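Local coordinates for integron Cassette Protein Hfx_Cass5 (Unidentified, PDB 3IF4) that is of unknown function but, as the product of a mobile integron gene cassette, forms a two-chain assembly with a sheet continued between subunits, at residues V103-P106 with N107-A111. Sequence-based numbering, arbitrary orientation.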
ATOM      1  N   VAL A 103      -9.188 -22.693   3.406  1.00 35.32           N
ATOM      2  CA  VAL A 103      -7.985 -23.301   3.962  1.00 39.72           C
ATOM      3  C   VAL A 103      -7.304 -22.387   4.977  1.00 34.56           C
ATOM      4  O   VAL A 103      -6.811 -21.314   4.628  1.00 28.31           O
ATOM      5  CB  VAL A 103      -6.975 -23.665   2.857  1.00 41.50           C
ATOM      6  CG1 VAL A 103      -5.727 -24.287   3.465  1.00 48.47           C
ATOM      7  CG2 VAL A 103      -7.611 -24.606   1.847  1.00 39.14           C
ATOM      8  N   ASN A 104      -7.281 -22.822   6.232  1.00 41.48           N
ATOM      9  CA  ASN A 104      -6.632 -22.069   7.294  1.00 45.77           C
ATOM     10  C   ASN A 104      -7.326 -20.738   7.554  1.00 42.45           C
ATOM     11  O   ASN A 104      -6.681 -19.759   7.927  1.00 43.93           O
ATOM     12  CB  ASN A 104      -5.156 -21.842   6.959  1.00 54.92           C
ATOM     13  CG  ASN A 104      -4.333 -21.440   8.172  1.00 70.27           C
ATOM     14  OD1 ASN A 104      -4.582 -21.907   9.287  1.00 80.26           O
ATOM     15  ND2 ASN A 104      -3.340 -20.574   7.959  1.00 63.55           N
ATOM     16  N   VAL A 105      -8.640 -20.700   7.347  1.00 40.85           N
ATOM     17  CA  VAL A 105      -9.421 -19.497   7.626  1.00 33.95           C
ATOM     18  C   VAL A 105     -10.363 -19.731   8.795  1.00 34.62           C
ATOM     19  O   VAL A 105     -11.368 -20.411   8.653  1.00 43.42           O
ATOM     20  CB  VAL A 105     -10.251 -19.047   6.411  1.00 35.36           C
ATOM     21  CG1 VAL A 105     -11.069 -17.808   6.767  1.00 28.96           C
ATOM     22  CG2 VAL A 105      -9.348 -18.776   5.215  1.00 34.72           C
ATOM     23  N   PRO A 106     -10.031 -19.158   9.960  1.00 42.06           N
ATOM     24  CA  PRO A 106     -10.794 -19.309  11.201  1.00 35.50           C
ATOM     25  C   PRO A 106     -12.255 -18.935  11.027  1.00 42.02           C
ATOM     26  O   PRO A 106     -12.574 -18.084  10.188  1.00 35.51           O
ATOM     27  CB  PRO A 106     -10.125 -18.312  12.145  1.00 45.70           C
ATOM     28  CG  PRO A 106      -8.739 -18.191  11.639  1.00 44.83           C
ATOM     29  CD  PRO A 106      -8.832 -18.322  10.146  1.00 39.44           C
ATOM     30  N   ASN A 107     -13.117 -19.563  11.831  1.00 39.12           N
ATOM     31  CA  ASN A 107     -14.563 -19.374  11.770  1.00 46.35           C
ATOM     32  C   ASN A 107     -15.038 -17.930  11.585  1.00 51.48           C
ATOM     33  O   ASN A 107     -15.761 -17.630  10.630  1.00 48.42           O
ATOM     34  CB  ASN A 107     -15.236 -19.997  13.003  1.00 52.89           C
ATOM     35  CG  ASN A 107     -15.346 -21.514  12.912  1.00 56.95           C
ATOM     36  OD1 ASN A 107     -15.593 -22.196  13.910  1.00 56.69           O
ATOM     37  ND2 ASN A 107     -15.164 -22.046  11.712  1.00 51.07           N
ATOM     38  N   GLU A 108     -14.644 -17.038  12.491  1.00 58.39           N
ATOM     39  CA  GLU A 108     -15.163 -15.672  12.461  1.00 57.06           C
ATOM     40  C   GLU A 108     -14.687 -14.906  11.231  1.00 50.67           C
ATOM     41  O   GLU A 108     -15.491 -14.316  10.507  1.00 54.74           O
ATOM     42  CB  GLU A 108     -14.799 -14.905  13.727  1.00 62.47           C
ATOM     43  CG  GLU A 108     -15.400 -13.511  13.757  1.00 75.10           C
ATOM     44  CD  GLU A 108     -14.688 -12.593  14.728  1.00 90.88           C
ATOM     45  OE1 GLU A 108     -14.650 -12.918  15.935  1.00 94.93           O
ATOM     46  OE2 GLU A 108     -14.167 -11.546  14.282  1.00 94.68           O
ATOM     47  N   LEU A 109     -13.379 -14.918  11.003  1.00 47.55           N
ATOM     48  CA  LEU A 109     -12.812 -14.309   9.806  1.00 40.29           C
ATOM     49  C   LEU A 109     -13.542 -14.830   8.578  1.00 44.83           C
ATOM     50  O   LEU A 109     -13.804 -14.094   7.624  1.00 45.77           O
ATOM     51  CB  LEU A 109     -11.331 -14.647   9.696  1.00 35.18           C
ATOM     52  CG  LEU A 109     -10.619 -14.016   8.505  1.00 31.67           C
ATOM     53  CD1 LEU A 109     -11.007 -12.561   8.394  1.00 35.00           C
ATOM     54  CD2 LEU A 109      -9.111 -14.164   8.649  1.00 37.71           C
ATOM     55  N   ARG A 110     -13.875 -16.113   8.618  1.00 45.51           N
ATOM     56  CA  ARG A 110     -14.572 -16.767   7.524  1.00 45.19           C
ATOM     57  C   ARG A 110     -15.952 -16.146   7.327  1.00 42.98           C
ATOM     58  O   ARG A 110     -16.384 -15.918   6.196  1.00 43.63           O
ATOM     59  CB  ARG A 110     -14.676 -18.261   7.813  1.00 45.68           C
ATOM     60  CG  ARG A 110     -14.712 -19.154   6.595  1.00 52.86           C
ATOM     61  CD  ARG A 110     -16.115 -19.651   6.325  1.00 55.00           C
ATOM     62  NE  ARG A 110     -16.129 -21.029   5.842  1.00 57.56           N
ATOM     63  CZ  ARG A 110     -17.214 -21.631   5.369  1.00 58.49           C
ATOM     64  NH1 ARG A 110     -18.358 -20.966   5.311  1.00 60.41           N
ATOM     65  NH2 ARG A 110     -17.157 -22.886   4.946  1.00 62.71           N
ATOM     66  N   ALA A 111     -16.639 -15.857   8.430  1.00 44.21           N
ATOM     67  CA  ALA A 111     -17.936 -15.192   8.352  1.00 46.84           C
ATOM     68  C   ALA A 111     -17.767 -13.789   7.778  1.00 44.63           C
ATOM     69  O   ALA A 111     -18.448 -13.398   6.831  1.00 38.03           O
ATOM     70  CB  ALA A 111     -18.588 -15.128   9.719  1.00 44.06           C
TER
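Val105 and Pro106 meet Leu109 and Arg110 where the loop after strand 101-103 turns into helix 107-118, a contact within one continuous stretch, closed by the first turn of the helix. The hydrogen bond that starts the helix runs from Arg110 N to Pro106 O at 2.8 Å. Its donor lies almost straight out from the carbonyl, with a C=O...N angle of 166°, while the N-H...O angle is 147°, so the hydrogen points a little off the acceptor. The same oxygen passes 3.4 Å from Leu109 N, but the angle there is too poor for a second bond. Ala111 N to Asn107 O, 3.0 Å, repeats the i to i+4 pattern one residue on.

The apolar contacts gather round Val105 CG1. Val105 sets its CG1 anti to the backbone N (chi1 179°), which lays that methyl against the helix backbone, 3.7 Å from Arg110 CA. CG1 also touches the first side-chain carbons of Arg110, CB at 3.8 Å, and lies 4.2 Å from the branch carbon CG of Leu109. The Pro106 ring is a looser neighbour, its CD 4.4 Å from Leu109 CD2. Beyond CB and CG the arginine chain bends at chi2 and chi3 and carries its guanidinium away from the loop to a cation-pi contact with Trp102.

Val105 and Leu109 pack on Ile32 of the second subunit, and Val103 pairs in parallel with a strand of that chain. With Pro106 at the N-cap position of this strand-to-helix connection beside the subunit interface, Val105 on the aliphatic part of Arg110 resembles a hydrophobic staple between N' and N4.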